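Local coordinates for SusD homolog (Bacteroides thetaiotaomicron, PDB 4MRU), which probably binds mucin O-glycans at the cell surface as a SusD-like outer-membrane lipoprotein built on a helical, TPR-like scaffold, at residues A48-R62 / F252-I264. Numbering follows the deposited sequence.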
loop_
_atom_site.group_PDB
_atom_site.type_symbol
_atom_site.label_atom_id
_atom_site.label_comp_id
_atom_site.label_asym_id
_atom_site.label_seq_id
_atom_site.Cartn_x
_atom_site.Cartn_y
_atom_site.Cartn_z
ATOM N N ALA A 48 -4.649 9.013 3.246
ATOM C CA ALA A 48 -3.883 10.225 3.498
ATOM C C ALA A 48 -3.278 10.204 4.919
ATOM O O ALA A 48 -2.074 10.314 5.106
ATOM C CB ALA A 48 -4.756 11.466 3.283
HETATM N N MSE A 49 -4.133 9.963 5.882
HETATM C CA MSE A 49 -3.706 9.893 7.298
HETATM C C MSE A 49 -3.001 8.590 7.609
HETATM O O MSE A 49 -1.883 8.599 8.139
HETATM C CB MSE A 49 -4.926 10.055 8.158
HETATM C CG MSE A 49 -5.502 11.445 8.149
HETATM SE SE MSE A 49 -6.996 11.336 9.423
HETATM C CE MSE A 49 -8.051 12.927 8.907
ATOM N N CYS A 50 -3.649 7.456 7.370
ATOM C CA CYS A 50 -3.054 6.156 7.795
ATOM C C CYS A 50 -1.854 5.681 6.906
ATOM O O CYS A 50 -0.693 5.725 7.347
ATOM C CB CYS A 50 -4.158 5.107 7.884
ATOM S SG CYS A 50 -3.569 3.460 8.407
ATOM N N GLY A 51 -2.121 5.299 5.641
ATOM C CA GLY A 51 -1.070 4.897 4.734
ATOM C C GLY A 51 -0.015 5.986 4.603
ATOM O O GLY A 51 1.181 5.723 4.620
ATOM N N GLY A 52 -0.474 7.225 4.470
ATOM C CA GLY A 52 0.425 8.347 4.265
ATOM C C GLY A 52 1.419 8.543 5.384
ATOM O O GLY A 52 2.631 8.685 5.136
ATOM N N SER A 53 0.939 8.552 6.614
ATOM C CA SER A 53 1.821 8.752 7.745
ATOM C C SER A 53 2.747 7.545 7.974
ATOM O O SER A 53 3.924 7.703 8.284
ATOM C CB SER A 53 1.025 9.033 9.052
ATOM O OG SER A 53 0.243 10.199 8.919
ATOM N N TYR A 54 2.226 6.341 7.844
ATOM C CA TYR A 54 3.014 5.190 8.252
ATOM C C TYR A 54 3.987 4.722 7.147
ATOM O O TYR A 54 4.850 3.909 7.408
ATOM C CB TYR A 54 2.076 4.087 8.701
ATOM C CG TYR A 54 1.133 4.512 9.844
ATOM C CD1 TYR A 54 1.496 5.528 10.735
ATOM C CD2 TYR A 54 -0.062 3.857 10.074
ATOM C CE1 TYR A 54 0.661 5.909 11.776
ATOM C CE2 TYR A 54 -0.900 4.216 11.128
ATOM C CZ TYR A 54 -0.536 5.241 11.977
ATOM O OH TYR A 54 -1.336 5.629 13.004
ATOM N N ALA A 55 3.812 5.209 5.917
ATOM C CA ALA A 55 4.734 4.912 4.835
ATOM C C ALA A 55 5.792 6.018 4.696
ATOM O O ALA A 55 6.648 5.955 3.813
ATOM C CB ALA A 55 3.972 4.743 3.522
ATOM N N GLY A 56 5.715 7.060 5.508
ATOM C CA GLY A 56 6.654 8.183 5.336
ATOM C C GLY A 56 6.386 9.022 4.115
ATOM O O GLY A 56 7.290 9.718 3.604
ATOM N N TYR A 57 5.124 9.039 3.656
ATOM C CA TYR A 57 4.769 9.748 2.422
ATOM C C TYR A 57 4.149 11.125 2.655
ATOM O O TYR A 57 4.440 12.065 1.898
ATOM C CB TYR A 57 3.768 8.968 1.604
ATOM C CG TYR A 57 4.237 7.734 0.865
ATOM C CD1 TYR A 57 5.584 7.472 0.600
ATOM C CD2 TYR A 57 3.301 6.862 0.335
ATOM C CE1 TYR A 57 5.951 6.352 -0.143
ATOM C CE2 TYR A 57 3.670 5.742 -0.381
ATOM C CZ TYR A 57 4.983 5.477 -0.605
ATOM O OH TYR A 57 5.315 4.380 -1.322
ATOM N N PHE A 58 3.303 11.248 3.674
ATOM C CA PHE A 58 2.531 12.467 3.923
ATOM C C PHE A 58 2.392 12.740 5.392
ATOM O O PHE A 58 2.325 11.828 6.216
ATOM C CB PHE A 58 1.093 12.399 3.414
ATOM C CG PHE A 58 0.965 12.025 1.988
ATOM C CD1 PHE A 58 1.525 12.808 1.017
ATOM C CD2 PHE A 58 0.326 10.869 1.640
ATOM C CE1 PHE A 58 1.436 12.452 -0.297
ATOM C CE2 PHE A 58 0.256 10.493 0.310
ATOM C CZ PHE A 58 0.822 11.279 -0.648
ATOM N N GLY A 59 2.312 14.026 5.697
ATOM C CA GLY A 59 1.909 14.487 7.019
ATOM C C GLY A 59 0.720 15.476 6.886
ATOM O O GLY A 59 0.437 16.021 5.807
ATOM N N GLU A 60 0.096 15.705 8.019
ATOM C CA GLU A 60 -1.118 16.467 8.125
ATOM C C GLU A 60 -0.716 17.918 8.385
ATOM O O GLU A 60 0.168 18.225 9.176
ATOM C CB GLU A 60 -2.011 15.898 9.245
ATOM C CG GLU A 60 -2.269 14.376 9.217
ATOM C CD GLU A 60 -1.493 13.588 10.251
ATOM O OE1 GLU A 60 -0.375 14.009 10.587
ATOM O OE2 GLU A 60 -1.998 12.524 10.697
ATOM N N THR A 61 -1.369 18.824 7.695
ATOM C CA THR A 61 -1.082 20.252 7.819
ATOM C C THR A 61 -1.856 20.937 8.895
ATOM O O THR A 61 -1.538 22.077 9.266
ATOM C CB THR A 61 -1.476 20.994 6.517
ATOM O OG1 THR A 61 -2.875 20.773 6.260
ATOM C CG2 THR A 61 -0.657 20.517 5.374
ATOM N N ARG A 62 -2.857 20.256 9.456
ATOM C CA ARG A 62 -3.765 20.928 10.383
ATOM C C ARG A 62 -3.255 20.860 11.818
ATOM O O ARG A 62 -3.390 19.834 12.480
ATOM C CB ARG A 62 -5.187 20.357 10.275
ATOM C CG ARG A 62 -5.779 20.552 8.868
ATOM C CD ARG A 62 -5.875 22.037 8.502
ATOM N NE ARG A 62 -6.220 22.232 7.101
ATOM C CZ ARG A 62 -6.238 23.402 6.479
ATOM N NH1 ARG A 62 -5.935 24.531 7.144
ATOM N NH2 ARG A 62 -6.574 23.439 5.181
ATOM N N PHE A 252 -5.574 17.043 -1.175
ATOM C CA PHE A 252 -4.239 17.581 -1.311
ATOM C C PHE A 252 -4.259 18.966 -1.931
ATOM O O PHE A 252 -3.557 19.850 -1.490
ATOM C CB PHE A 252 -3.392 16.649 -2.174
ATOM C CG PHE A 252 -3.169 15.299 -1.555
ATOM C CD1 PHE A 252 -2.126 15.091 -0.673
ATOM C CD2 PHE A 252 -4.011 14.242 -1.865
ATOM C CE1 PHE A 252 -1.921 13.863 -0.081
ATOM C CE2 PHE A 252 -3.799 12.992 -1.312
ATOM C CZ PHE A 252 -2.764 12.801 -0.404
ATOM N N ASN A 253 -5.059 19.140 -2.968
ATOM C CA ASN A 253 -5.064 20.365 -3.761
ATOM C C ASN A 253 -6.018 21.428 -3.242
ATOM O O ASN A 253 -5.756 22.599 -3.415
ATOM C CB ASN A 253 -5.408 20.054 -5.224
ATOM C CG ASN A 253 -4.264 19.383 -5.966
ATOM O OD1 ASN A 253 -3.137 19.256 -5.460
ATOM N ND2 ASN A 253 -4.548 18.942 -7.195
ATOM N N ASP A 254 -7.150 21.036 -2.696
ATOM C CA ASP A 254 -8.248 21.990 -2.417
ATOM C C ASP A 254 -8.427 22.152 -0.949
ATOM O O ASP A 254 -8.376 23.254 -0.468
ATOM C CB ASP A 254 -9.552 21.548 -3.098
ATOM C CG ASP A 254 -9.361 21.420 -4.631
ATOM O OD1 ASP A 254 -8.892 22.398 -5.254
ATOM O OD2 ASP A 254 -9.504 20.318 -5.170
ATOM N N TRP A 255 -8.600 21.053 -0.233
ATOM C CA TRP A 255 -8.598 21.108 1.244
ATOM C C TRP A 255 -7.230 21.448 1.799
ATOM O O TRP A 255 -7.130 22.106 2.834
ATOM C CB TRP A 255 -8.992 19.780 1.836
ATOM C CG TRP A 255 -10.301 19.209 1.398
ATOM C CD1 TRP A 255 -11.250 19.781 0.601
ATOM C CD2 TRP A 255 -10.793 17.919 1.750
ATOM N NE1 TRP A 255 -12.299 18.905 0.412
ATOM C CE2 TRP A 255 -12.048 17.765 1.136
ATOM C CE3 TRP A 255 -10.289 16.876 2.535
ATOM C CZ2 TRP A 255 -12.804 16.619 1.293
ATOM C CZ3 TRP A 255 -11.042 15.736 2.682
ATOM C CH2 TRP A 255 -12.269 15.602 2.041
ATOM N N LYS A 256 -6.193 20.981 1.122
ATOM C CA LYS A 256 -4.804 21.212 1.516
ATOM C C LYS A 256 -4.510 20.704 2.949
ATOM O O LYS A 256 -3.819 21.380 3.708
ATOM C CB LYS A 256 -4.446 22.708 1.360
ATOM C CG LYS A 256 -4.818 23.259 -0.028
ATOM C CD LYS A 256 -4.395 24.709 -0.193
ATOM C CE LYS A 256 -5.141 25.335 -1.345
ATOM N NZ LYS A 256 -4.531 26.635 -1.736
ATOM N N ASP A 257 -5.049 19.525 3.280
ATOM C CA ASP A 257 -4.909 18.911 4.578
ATOM C C ASP A 257 -3.613 18.079 4.725
ATOM O O ASP A 257 -3.289 17.645 5.810
ATOM C CB ASP A 257 -6.095 17.997 4.879
ATOM C CG ASP A 257 -7.342 18.736 5.324
ATOM O OD1 ASP A 257 -7.311 19.970 5.504
ATOM O OD2 ASP A 257 -8.370 18.047 5.483
ATOM N N TYR A 258 -2.898 17.825 3.638
ATOM C CA TYR A 258 -1.695 16.986 3.654
ATOM C C TYR A 258 -0.593 17.576 2.800
ATOM O O TYR A 258 -0.846 18.152 1.721
ATOM C CB TYR A 258 -1.991 15.537 3.171
ATOM C CG TYR A 258 -3.163 14.981 3.911
ATOM C CD1 TYR A 258 -3.009 14.448 5.177
ATOM C CD2 TYR A 258 -4.476 15.170 3.427
ATOM C CE1 TYR A 258 -4.123 14.036 5.920
ATOM C CE2 TYR A 258 -5.580 14.767 4.188
ATOM C CZ TYR A 258 -5.379 14.215 5.418
ATOM O OH TYR A 258 -6.460 13.872 6.168
ATOM N N ARG A 259 0.647 17.386 3.250
ATOM C CA ARG A 259 1.794 17.682 2.421
ATOM C C ARG A 259 2.757 16.506 2.506
ATOM O O ARG A 259 2.607 15.599 3.316
ATOM C CB ARG A 259 2.473 19.006 2.826
ATOM C CG ARG A 259 1.669 20.279 2.587
ATOM C CD ARG A 259 1.595 20.493 1.106
ATOM N NE ARG A 259 0.796 21.615 0.595
ATOM C CZ ARG A 259 -0.401 21.511 0.009
ATOM N NH1 ARG A 259 -1.080 20.368 -0.013
ATOM N NH2 ARG A 259 -0.931 22.581 -0.549
ATOM N N VAL A 260 3.752 16.547 1.657
ATOM C CA VAL A 260 4.693 15.471 1.549
ATOM C C VAL A 260 5.576 15.373 2.788
ATOM O O VAL A 260 6.011 16.372 3.358
ATOM C CB VAL A 260 5.554 15.645 0.264
ATOM C CG1 VAL A 260 6.557 14.518 0.144
ATOM C CG2 VAL A 260 4.665 15.676 -0.949
ATOM N N GLY A 261 5.853 14.127 3.176
ATOM C CA GLY A 261 6.631 13.819 4.337
ATOM C C GLY A 261 8.137 13.913 4.139
ATOM O O GLY A 261 8.651 13.851 3.006
ATOM N N ALA A 262 8.845 14.049 5.263
ATOM C CA ALA A 262 10.272 14.244 5.250
ATOM C C ALA A 262 10.998 13.039 4.658
ATOM O O ALA A 262 12.019 13.193 3.977
ATOM C CB ALA A 262 10.775 14.489 6.651
ATOM N N ASP A 263 10.492 11.845 4.947
ATOM C CA ASP A 263 11.247 10.630 4.620
ATOM C C ASP A 263 11.441 10.491 3.137
ATOM O O ASP A 263 12.572 10.358 2.658
ATOM C CB ASP A 263 10.549 9.387 5.166
ATOM C CG ASP A 263 10.292 9.479 6.650
ATOM O OD1 ASP A 263 9.258 10.074 7.061
ATOM O OD2 ASP A 263 11.147 8.958 7.378
ATOM N N ILE A 264 10.358 10.536 2.382
ATOM C CA ILE A 264 10.475 10.335 0.936
ATOM C C ILE A 264 11.317 11.448 0.279
ATOM O O ILE A 264 12.099 11.188 -0.642
ATOM C CB ILE A 264 9.118 10.171 0.253
ATOM C CG1 ILE A 264 9.350 9.701 -1.201
ATOM C CG2 ILE A 264 8.295 11.466 0.325
ATOM C CD1 ILE A 264 8.166 9.053 -1.832
#
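Ala48 sets its CB over the centre of one face of the Tyr258 ring, 3.5 Å from the centroid in a CH-pi contact. At the edge of that ring, the CG of selenomethionine Met49 lies 3.3 Å from Tyr258 OH. The Phe58 ring is sandwiched: the edge of Phe252 meets one face in an edge-to-face pair, centroids 4.8 Å apart and planes at 55°, while Tyr57 CB lies nearer the rim of the opposite face; Arg259 O comes in at the edge. The Arg62 guanidinium uses its edge twice. NE gives a salt bridge to Asp257 OD1 (3.0 Å), met on the anti side with the carboxylate plane almost perpendicular (89°), and NH2 bonds Trp255 O at 2.8 Å. A bend at chi2 (-61°) folds the arginine back to these acceptors. A leucine in place of Arg62 would probably leave Asp257 and Asp304 without this positive partner and Trp255 O without its NH2 donor. Thr61 OG1 donates to a lone pair of Lys256 O (2.8 Å), while its CG2 packs on Arg259 CG. Strands 58-60 and 258-260 form a short antiparallel pair: Gly59 and Arg259 exchange two backbone bonds, flanked by Gly261 N to Tyr57 O and Thr61 N to Asp257 O. Arg259 NH1 bonds Phe252 O, which ties the strand to helix 248-254, and also the carbonyl of its neighbour Tyr258. Gly56, which closes helix 40-54 in a Schellman motif with positive phi, packs its backbone against Asp263 CB (3.6 Å from Gly56 O). Strand 58-60 follows helix 40-54, and strand 258-260 follows helix 248-254 and leads into helix 262-270; helix 304-309 touches Thr61 and Arg62, and its Asp304 forms a second salt bridge with Arg62.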